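Ralf, proline/betaine transporter (Legionella pneumophila, PDB 4D7Q) probably acts as a guanine-nucleotide exchange factor through its Sec7 domain, here in a chimera joining that Legionella domain to the capping domain of Rickettsia prowazekii RalF. Local coordinates at residues 223-228 / 278-283; 212-217 / 324-329; 267-272 / 302-307; 237-240 / 246-249. The protein carries 2 engineered substitutions. All coordinates share one frame; numbering follows the deposited sequence.

Contact 1 (223-228 / 278-283); sequences KQLNQF and AEIQVY
Tyr283 OH is gripped twice on one side of strand 277-283, while Ile280 and Val282 of the same strand turn the other way to meet Leu225. The hydroxyl donates to Gln281 OE1 over 2.7 Å, in the carbonyl plane and at a C=O...donor angle of 156°, and accepts a bond from Ala110 N. The alternation is that of a helix-on-sheet layer: helix 220-230 lies over one face of the antiparallel sheet in the capping domain, the Rickettsia part of the chimera, and the polar side chains occupy the other face. Gln281 NE2 bonds to Glu109 OE1; Glu109 and Ala110 belong to the Sec7 part, so these two bonds cross an engineered combination of domains. The helix side rests on Leu225. Its CG stands anti to the backbone N (chi1 176°), which sends the branched end out from the helix toward the strand. There it meets Val282 tip to tip. No hydrogen bond joins helix and strand here; the contact is small, wholly apolar and buried, and Leu225 also reaches Val268 on the adjoining strand. Beside it, Asn226 OD1 accepts a bond from Lys284 NZ, just past the strand's end. Leu225 CD2 does all the touching, 4.1 Å from Val282 CG2 and 4.4 Å from Ile280 CD1.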
# COMPACT_ATOMS: atom_id res chain seq x y z
N LYS A 223 -20.36 -12.16 5.54
CA LYS A 223 -20.84 -13.45 5.00
C LYS A 223 -21.53 -13.23 3.65
O LYS A 223 -21.21 -13.91 2.68
CB LYS A 223 -21.83 -14.12 5.98
CG LYS A 223 -22.37 -15.46 5.46
CD LYS A 223 -23.74 -15.81 6.03
CE LYS A 223 -23.66 -16.64 7.28
NZ LYS A 223 -25.01 -16.86 7.88
N GLN A 224 -22.45 -12.25 3.60
CA GLN A 224 -23.21 -11.91 2.40
C GLN A 224 -22.32 -11.33 1.30
O GLN A 224 -22.38 -11.79 0.17
CB GLN A 224 -24.36 -10.96 2.77
CG GLN A 224 -25.45 -11.65 3.58
CD GLN A 224 -26.56 -10.71 3.92
OE1 GLN A 224 -26.50 -9.98 4.92
NE2 GLN A 224 -27.57 -10.67 3.08
N LEU A 225 -21.45 -10.36 1.66
CA LEU A 225 -20.52 -9.76 0.71
C LEU A 225 -19.62 -10.81 0.08
O LEU A 225 -19.54 -10.88 -1.14
CB LEU A 225 -19.69 -8.64 1.39
CG LEU A 225 -18.59 -7.98 0.55
CD1 LEU A 225 -19.16 -7.30 -0.70
CD2 LEU A 225 -17.80 -7.01 1.39
N ASN A 226 -19.02 -11.67 0.92
CA ASN A 226 -18.14 -12.75 0.48
C ASN A 226 -18.86 -13.76 -0.45
O ASN A 226 -18.25 -14.21 -1.42
CB ASN A 226 -17.49 -13.44 1.69
CG ASN A 226 -16.60 -14.59 1.30
OD1 ASN A 226 -15.62 -14.42 0.57
ND2 ASN A 226 -16.95 -15.79 1.74
N GLN A 227 -20.16 -14.09 -0.16
CA GLN A 227 -20.98 -14.98 -0.99
C GLN A 227 -21.10 -14.43 -2.43
O GLN A 227 -20.99 -15.21 -3.37
CB GLN A 227 -22.38 -15.18 -0.39
CG GLN A 227 -22.42 -16.23 0.70
CD GLN A 227 -23.74 -16.30 1.45
OE1 GLN A 227 -24.64 -15.47 1.27
NE2 GLN A 227 -23.86 -17.30 2.32
N PHE A 228 -21.29 -13.10 -2.59
CA PHE A 228 -21.36 -12.48 -3.93
C PHE A 228 -20.04 -12.65 -4.65
O PHE A 228 -20.02 -12.99 -5.83
CB PHE A 228 -21.73 -10.99 -3.86
CG PHE A 228 -23.11 -10.69 -3.34
CD1 PHE A 228 -24.24 -11.24 -3.94
CD2 PHE A 228 -23.29 -9.79 -2.29
CE1 PHE A 228 -25.51 -10.96 -3.45
CE2 PHE A 228 -24.56 -9.51 -1.80
CZ PHE A 228 -25.67 -10.08 -2.39
N ALA A 278 -17.52 5.75 -1.72
CA ALA A 278 -16.68 5.06 -0.74
C ALA A 278 -16.19 3.73 -1.27
O ALA A 278 -16.85 3.12 -2.12
CB ALA A 278 -17.45 4.85 0.56
N GLU A 279 -15.05 3.25 -0.76
CA GLU A 279 -14.46 2.01 -1.24
C GLU A 279 -14.25 0.97 -0.14
O GLU A 279 -13.79 1.31 0.96
CB GLU A 279 -13.12 2.36 -1.93
CG GLU A 279 -12.22 1.19 -2.29
CD GLU A 279 -10.82 1.60 -2.71
OE1 GLU A 279 -10.34 2.66 -2.27
OE2 GLU A 279 -10.20 0.84 -3.49
N ILE A 280 -14.59 -0.31 -0.44
CA ILE A 280 -14.32 -1.41 0.48
C ILE A 280 -13.21 -2.25 -0.14
O ILE A 280 -13.44 -2.94 -1.12
CB ILE A 280 -15.51 -2.34 0.88
CG1 ILE A 280 -16.82 -1.60 1.24
CG2 ILE A 280 -15.06 -3.28 2.02
CD1 ILE A 280 -18.09 -2.59 1.32
N GLN A 281 -12.03 -2.24 0.48
CA GLN A 281 -10.93 -3.10 0.03
C GLN A 281 -11.06 -4.40 0.81
O GLN A 281 -11.10 -4.37 2.04
CB GLN A 281 -9.58 -2.48 0.29
CG GLN A 281 -9.32 -1.19 -0.50
CD GLN A 281 -8.02 -0.60 -0.01
OE1 GLN A 281 -6.99 -1.28 0.03
NE2 GLN A 281 -8.06 0.64 0.44
N VAL A 282 -11.20 -5.52 0.07
CA VAL A 282 -11.39 -6.89 0.59
C VAL A 282 -10.08 -7.69 0.45
O VAL A 282 -9.55 -7.83 -0.65
CB VAL A 282 -12.58 -7.63 -0.10
CG1 VAL A 282 -12.70 -9.09 0.42
CG2 VAL A 282 -13.91 -6.88 0.10
N TYR A 283 -9.63 -8.26 1.58
CA TYR A 283 -8.44 -9.11 1.70
C TYR A 283 -8.78 -10.40 2.34
O TYR A 283 -9.41 -10.42 3.40
CB TYR A 283 -7.36 -8.44 2.56
CG TYR A 283 -6.86 -7.14 1.97
CD1 TYR A 283 -7.56 -5.95 2.17
CD2 TYR A 283 -5.70 -7.10 1.21
CE1 TYR A 283 -7.13 -4.76 1.59
CE2 TYR A 283 -5.23 -5.91 0.67
CZ TYR A 283 -5.94 -4.74 0.87
OH TYR A 283 -5.51 -3.58 0.31

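Contact 2 (212-217 / 324-329)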
# COMPACT_ATOMS: atom_id res chain seq x y z
N ASN A 212 -10.07 -5.98 11.21
CA ASN A 212 -9.19 -7.14 11.12
C ASN A 212 -9.91 -8.37 11.60
O ASN A 212 -10.89 -8.24 12.33
CB ASN A 212 -7.96 -6.97 12.00
CG ASN A 212 -7.02 -5.93 11.52
OD1 ASN A 212 -6.92 -5.65 10.32
ND2 ASN A 212 -6.25 -5.40 12.45
N ASN A 213 -9.41 -9.55 11.23
CA ASN A 213 -9.91 -10.86 11.67
C ASN A 213 -11.40 -11.02 11.41
O ASN A 213 -12.13 -11.58 12.24
CB ASN A 213 -9.52 -11.13 13.16
CG ASN A 213 -8.08 -10.79 13.49
OD1 ASN A 213 -7.14 -11.36 12.94
ND2 ASN A 213 -7.88 -9.83 14.37
N ILE A 214 -11.86 -10.49 10.26
CA ILE A 214 -13.27 -10.55 9.87
C ILE A 214 -13.55 -11.92 9.23
O ILE A 214 -12.65 -12.47 8.60
CB ILE A 214 -13.68 -9.34 8.97
CG1 ILE A 214 -15.21 -9.06 9.04
CG2 ILE A 214 -13.15 -9.44 7.52
CD1 ILE A 214 -15.67 -7.65 8.57
N SER A 215 -14.74 -12.49 9.45
CA SER A 215 -15.08 -13.77 8.82
C SER A 215 -16.56 -13.93 8.50
O SER A 215 -17.40 -13.25 9.10
CB SER A 215 -14.53 -14.96 9.61
OG SER A 215 -15.41 -15.48 10.59
N SER A 216 -16.88 -14.83 7.56
CA SER A 216 -18.24 -15.20 7.19
C SER A 216 -18.94 -15.84 8.39
O SER A 216 -20.15 -15.70 8.56
CB SER A 216 -18.24 -16.19 6.03
OG SER A 216 -18.13 -15.54 4.77
N GLN A 217 -18.16 -16.52 9.25
CA GLN A 217 -18.65 -17.19 10.45
C GLN A 217 -18.96 -16.20 11.57
O GLN A 217 -19.89 -16.44 12.34
CB GLN A 217 -17.65 -18.27 10.93
CG GLN A 217 -17.57 -19.52 10.05
CD GLN A 217 -17.00 -19.30 8.65
OE1 GLN A 217 -15.85 -18.89 8.46
NE2 GLN A 217 -17.82 -19.57 7.65
N ALA A 324 -20.29 0.82 9.77
CA ALA A 324 -21.20 0.50 10.88
C ALA A 324 -22.20 -0.61 10.52
O ALA A 324 -22.78 -1.21 11.42
CB ALA A 324 -21.92 1.75 11.36
N SER A 325 -22.34 -0.92 9.22
CA SER A 325 -23.22 -1.96 8.69
C SER A 325 -22.64 -3.36 8.92
O SER A 325 -23.40 -4.33 8.94
CB SER A 325 -23.49 -1.74 7.21
OG SER A 325 -24.37 -0.64 7.01
N PHE A 326 -21.32 -3.47 9.06
CA PHE A 326 -20.72 -4.76 9.35
C PHE A 326 -20.99 -5.05 10.81
O PHE A 326 -21.01 -4.13 11.63
CB PHE A 326 -19.21 -4.78 9.00
CG PHE A 326 -18.95 -4.81 7.50
CD1 PHE A 326 -18.90 -6.01 6.80
CD2 PHE A 326 -18.83 -3.62 6.78
CE1 PHE A 326 -18.70 -6.04 5.42
CE2 PHE A 326 -18.64 -3.65 5.38
CZ PHE A 326 -18.57 -4.85 4.71
N GLU A 327 -21.30 -6.31 11.15
CA GLU A 327 -21.59 -6.70 12.53
C GLU A 327 -20.40 -6.48 13.45
O GLU A 327 -20.57 -6.06 14.59
CB GLU A 327 -22.03 -8.17 12.60
CG GLU A 327 -23.45 -8.41 12.13
CD GLU A 327 -23.93 -9.84 12.31
OE1 GLU A 327 -23.07 -10.74 12.42
OE2 GLU A 327 -25.16 -10.05 12.33
N THR A 328 -19.19 -6.75 12.95
CA THR A 328 -17.94 -6.59 13.70
C THR A 328 -17.62 -5.12 13.91
O THR A 328 -17.62 -4.33 12.95
CB THR A 328 -16.78 -7.28 12.97
OG1 THR A 328 -17.22 -8.53 12.42
CG2 THR A 328 -15.57 -7.50 13.88
N LYS A 329 -17.32 -4.75 15.16
CA LYS A 329 -16.90 -3.38 15.43
C LYS A 329 -15.51 -3.15 14.78
O LYS A 329 -14.73 -4.10 14.60
CB LYS A 329 -16.94 -3.02 16.93
CG LYS A 329 -15.87 -3.67 17.80
CD LYS A 329 -15.83 -3.06 19.21
CE LYS A 329 -14.84 -3.78 20.11
NZ LYS A 329 -14.80 -3.19 21.47
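The chain leading to Ile214, the residue that meets Phe326 and Thr328, starts at Asn212, the last residue before a corner in the backbone. Asn212 points away from 324-329, its OD1 bonded to Gln210 NE2. Asn213 makes the corner itself, with phi and psi both positive, and the turn delivers Ile214 toward the other segment. The CA atoms of Ile214 and Thr328 lie 7.2 Å apart. Ile214 CG1 stands opposite the backbone N across the CA-CB bond (chi1 -156°), so the longer branch reaches into the contact. Its CG1 lies 4.0 Å from Thr328 OG1, a van der Waals approach of a carbon to the hydroxyl oxygen, which is itself hydrogen-bonded to Asp219 OD2. Farther out, Ile214 CD1 comes obliquely onto Phe326 CD1 at 4.0 Å, the two side chains crossing at about a right angle. Ser215 points away; its OG takes a weak, bent bond from Gln217 N (3.2 Å, 122°), while its own N is bonded to Asn218 OD1. Just beyond Gln217, Asp219 also holds the other segment through its second carboxylate oxygen, OD1 receiving Glu327 N. Within the capping domain this is an α+β arrangement, with helices packed on an antiparallel sheet: the apolar end of strand 208-214 is covered by the chain leaving helix 313-325, just where helix 220-230 starts.

Contact 3 (267-272 / 302-307); sequences SVIIKD and QPLREE
Ile269 and Leu304 form the closest CA pair, 8.5 Å apart, and no backbone hydrogen bond links their segments because strand 277-283 runs between strands 264-271 and 297-303. The gap is bridged by side chains alone, in two pairs, two residues apart on each segment. In the first, Ile269 CG2 meets Leu304 CD2 at 4.1 Å, the side chains crossing at about a right angle. A chi1 of -55° puts Ile269 CG2 opposite its backbone N, and it is this short branch, not the CD1 end, that does the touching; Leu304 answers with one methyl of its fork. The second pair is polar and looser. Lys271 stretches out in full extension beyond CG and passes Glu306 at a slant, its CE 4.0 Å from Glu306 OE2. Lys271 NZ stays 4.2 Å from the same oxygen, too far for a salt bridge, so any attraction between the opposite charges is probably modest. Glu306 is exposed and also touches a crystal neighbour, which may influence where its carboxylate lies. A glycerol, probably from the crystallisation liquor, lies near the Leu304 side chain, and Pro303 O is hydrogen-bonded to glycerol. Between the two touching residues, Arg305 points elsewhere, forming salt bridges with Asp338 and with Glu72 of the Sec7 part of the chimera. The contact lies on one face of the capping-domain sheet, where the chain leaves strand 297-303: on the other face Ile270 and Pro303 pack against helix 313-325, at Ile322 and Ala319 respectively, while Ile269 and Lys271 bond through their backbones to edge strand 248-252.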
# COMPACT_ATOMS: atom_id res chain seq x y z
N SER A 267 -11.86 -4.26 -4.91
CA SER A 267 -12.56 -3.16 -4.26
C SER A 267 -14.02 -3.02 -4.68
O SER A 267 -14.33 -3.01 -5.88
CB SER A 267 -11.84 -1.83 -4.49
OG SER A 267 -10.68 -1.68 -3.69
N VAL A 268 -14.90 -2.92 -3.68
CA VAL A 268 -16.32 -2.66 -3.81
C VAL A 268 -16.42 -1.13 -3.82
O VAL A 268 -16.05 -0.48 -2.84
CB VAL A 268 -17.12 -3.22 -2.61
CG1 VAL A 268 -18.61 -3.05 -2.83
CG2 VAL A 268 -16.76 -4.68 -2.31
N ILE A 269 -16.91 -0.56 -4.94
CA ILE A 269 -17.09 0.88 -5.09
C ILE A 269 -18.57 1.15 -4.91
O ILE A 269 -19.40 0.58 -5.63
CB ILE A 269 -16.51 1.41 -6.45
CG1 ILE A 269 -14.99 1.03 -6.64
CG2 ILE A 269 -16.75 2.94 -6.62
CD1 ILE A 269 -13.98 1.54 -5.58
N ILE A 270 -18.91 1.95 -3.88
CA ILE A 270 -20.29 2.26 -3.52
C ILE A 270 -20.58 3.74 -3.62
O ILE A 270 -19.89 4.57 -3.02
CB ILE A 270 -20.67 1.68 -2.13
CG1 ILE A 270 -20.36 0.17 -2.05
CG2 ILE A 270 -22.14 1.98 -1.77
CD1 ILE A 270 -20.51 -0.48 -0.69
N LYS A 271 -21.66 4.06 -4.37
CA LYS A 271 -22.13 5.42 -4.56
C LYS A 271 -23.59 5.52 -4.17
O LYS A 271 -24.38 4.65 -4.55
CB LYS A 271 -21.89 5.90 -6.01
CG LYS A 271 -20.39 6.04 -6.34
CD LYS A 271 -20.12 6.38 -7.79
CE LYS A 271 -18.63 6.41 -8.05
NZ LYS A 271 -18.30 6.15 -9.48
N ASP A 272 -23.93 6.55 -3.42
CA ASP A 272 -25.32 6.81 -3.09
C ASP A 272 -25.97 7.86 -3.96
O ASP A 272 -25.39 8.30 -4.91
CB ASP A 272 -25.52 7.09 -1.60
CG ASP A 272 -24.82 8.34 -1.12
OD1 ASP A 272 -24.69 9.31 -1.85
OD2 ASP A 272 -24.39 8.33 0.02
N GLN A 302 -12.95 3.35 3.02
CA GLN A 302 -12.53 4.75 2.91
C GLN A 302 -13.48 5.59 2.09
O GLN A 302 -13.97 5.09 1.08
CB GLN A 302 -11.13 4.85 2.23
CG GLN A 302 -9.98 4.16 3.00
CD GLN A 302 -8.71 4.05 2.18
OE1 GLN A 302 -8.67 4.40 1.00
NE2 GLN A 302 -7.62 3.59 2.81
N PRO A 303 -13.66 6.89 2.46
CA PRO A 303 -14.42 7.80 1.58
C PRO A 303 -13.58 7.99 0.30
O PRO A 303 -12.36 8.13 0.38
CB PRO A 303 -14.51 9.11 2.38
CG PRO A 303 -13.42 9.04 3.37
CD PRO A 303 -13.10 7.61 3.63
N LEU A 304 -14.21 7.92 -0.86
CA LEU A 304 -13.48 8.00 -2.12
C LEU A 304 -13.11 9.42 -2.59
O LEU A 304 -13.96 10.29 -2.75
CB LEU A 304 -14.24 7.22 -3.20
CG LEU A 304 -13.45 6.66 -4.38
CD1 LEU A 304 -12.37 5.65 -3.94
CD2 LEU A 304 -14.39 6.01 -5.38
N ARG A 305 -11.80 9.62 -2.83
CA ARG A 305 -11.26 10.86 -3.42
C ARG A 305 -11.62 10.78 -4.90
O ARG A 305 -11.48 9.71 -5.51
CB ARG A 305 -9.73 10.93 -3.25
CG ARG A 305 -9.28 11.65 -1.99
CD ARG A 305 -7.76 11.82 -1.96
NE ARG A 305 -7.28 12.71 -3.02
CZ ARG A 305 -7.07 14.02 -2.87
NH1 ARG A 305 -7.32 14.61 -1.71
NH2 ARG A 305 -6.62 14.74 -3.89
N GLU A 306 -12.15 11.87 -5.47
CA GLU A 306 -12.54 11.88 -6.89
C GLU A 306 -12.00 13.10 -7.62
O GLU A 306 -11.99 14.19 -7.04
CB GLU A 306 -14.07 11.76 -7.06
CG GLU A 306 -14.63 10.40 -6.67
CD GLU A 306 -16.09 10.18 -7.02
OE1 GLU A 306 -16.96 10.52 -6.19
OE2 GLU A 306 -16.36 9.65 -8.12
N GLU A 307 -11.53 12.91 -8.88
CA GLU A 307 -10.96 13.94 -9.76
C GLU A 307 -9.88 14.83 -9.06
O GLU A 307 -9.93 16.06 -9.16

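Contact 4 (237-240 / 246-249); sequences NIFP and NLTI
Asn237 is met along its whole length by Leu247, the two side chains crossing at about a right angle. At the base, CB lies 4.1 Å from Leu247 CD1. The next atom, CG, comes closest to that methyl, at 3.6 Å, so the carbon end of the leucine rests against the amide group. OD1 is 3.8 Å from Leu247 CD1 and turns back to its own chain, taking a weak bond from Phe239 N (3.3 Å, 150°), an Asx turn that helps hold the amide in place. At the tip, ND2 lies 3.7 Å from Leu247 CD1 and donates to Leu242 O in the connecting loop. Phe239 continues the apolar surface: its CD2 is 4.3 Å from Leu247 CD1, and Ile249 CD1 lies at the ring's edge, 4.4 Å from CE2. Ile249 CD1 also reaches back to Asn237 N, at 3.9 Å. Ile238 CD1 sits over one face of the ring, offset toward the rim. The chain's return after five intervening residues thus sets the loop after helix 220-230 against the start of edge strand 248-252; Phe239 fits between Thr221 of that helix, Ser325 of helix 313-325 and Ile270 of strand 264-271.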
# COMPACT_ATOMS: atom_id res chain seq x y z
N ASN A 237 -27.19 -4.32 -2.14
CA ASN A 237 -27.20 -3.54 -0.91
C ASN A 237 -27.64 -4.44 0.26
O ASN A 237 -28.82 -4.67 0.49
CB ASN A 237 -28.07 -2.29 -1.06
CG ASN A 237 -28.18 -1.41 0.18
OD1 ASN A 237 -27.57 -1.65 1.22
ND2 ASN A 237 -28.96 -0.35 0.09
N ILE A 238 -26.65 -5.00 0.96
CA ILE A 238 -26.86 -5.90 2.11
C ILE A 238 -26.47 -5.18 3.42
O ILE A 238 -26.31 -5.81 4.46
CB ILE A 238 -26.04 -7.22 1.87
CG1 ILE A 238 -24.61 -6.93 1.33
CG2 ILE A 238 -26.78 -8.13 0.88
CD1 ILE A 238 -23.50 -6.93 2.31
N PHE A 239 -26.31 -3.86 3.34
CA PHE A 239 -25.86 -3.00 4.43
C PHE A 239 -27.02 -2.51 5.31
O PHE A 239 -27.83 -1.70 4.85
CB PHE A 239 -25.00 -1.85 3.86
CG PHE A 239 -23.87 -2.36 2.99
CD1 PHE A 239 -22.73 -2.90 3.55
CD2 PHE A 239 -23.98 -2.33 1.60
CE1 PHE A 239 -21.69 -3.40 2.74
CE2 PHE A 239 -22.96 -2.84 0.79
CZ PHE A 239 -21.82 -3.37 1.37
N PRO A 240 -27.14 -3.02 6.57
CA PRO A 240 -28.27 -2.62 7.43
C PRO A 240 -28.48 -1.12 7.68
O PRO A 240 -29.61 -0.72 7.88
CB PRO A 240 -28.04 -3.41 8.73
CG PRO A 240 -27.17 -4.55 8.34
CD PRO A 240 -26.30 -4.04 7.25
N ASN A 246 -30.72 3.86 -2.14
CA ASN A 246 -30.61 3.26 -3.47
C ASN A 246 -29.16 3.48 -3.95
O ASN A 246 -28.81 4.53 -4.47
CB ASN A 246 -31.68 3.82 -4.41
CG ASN A 246 -33.08 3.58 -3.90
OD1 ASN A 246 -33.39 2.52 -3.32
ND2 ASN A 246 -33.97 4.54 -4.09
N LEU A 247 -28.34 2.48 -3.68
CA LEU A 247 -26.93 2.46 -4.01
C LEU A 247 -26.61 1.97 -5.40
O LEU A 247 -27.33 1.22 -5.99
CB LEU A 247 -26.14 1.64 -3.00
CG LEU A 247 -26.23 1.99 -1.53
CD1 LEU A 247 -25.56 0.97 -0.66
CD2 LEU A 247 -25.78 3.40 -1.23
N THR A 248 -25.48 2.42 -5.89
CA THR A 248 -24.87 1.96 -7.11
C THR A 248 -23.57 1.23 -6.73
O THR A 248 -22.67 1.82 -6.22
CB THR A 248 -24.63 3.16 -8.02
OG1 THR A 248 -25.88 3.66 -8.45
CG2 THR A 248 -23.82 2.82 -9.16
N ILE A 249 -23.51 -0.07 -6.97
CA ILE A 249 -22.39 -0.87 -6.51
C ILE A 249 -21.66 -1.55 -7.68
O ILE A 249 -22.26 -2.19 -8.51
CB ILE A 249 -22.79 -1.88 -5.42
CG1 ILE A 249 -23.60 -1.19 -4.33
CG2 ILE A 249 -21.55 -2.53 -4.85
CD1 ILE A 249 -24.24 -2.08 -3.32

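How the contacts relate
All four contacts belong to the capping domain and gather round one antiparallel sheet. Contacts 1 and 2 are buried and meet, Phe326 CZ approaching both Leu225 CD2 and Ile280 CD1; Phe239 of contact 4 joins the same apolar cluster through Ile280, Ile270 and Phe326. Contacts 3 and 4 are partly buried. Contact 3 lies on strand 264-271 and contact 4 on its neighbour, edge strand 248-252, where Lys271 O receives Thr248 N; contacts 1 and 3 are joined by Glu279 N to Gln302 O. Chemistry follows depth: methyls alone in contact 1, a threonine hydroxyl beside the Ile214-Phe326 pair in contact 2, a loose charge pair at the exposed end of contact 3, one loop amide among leucine, isoleucine and phenyl carbons in contact 4.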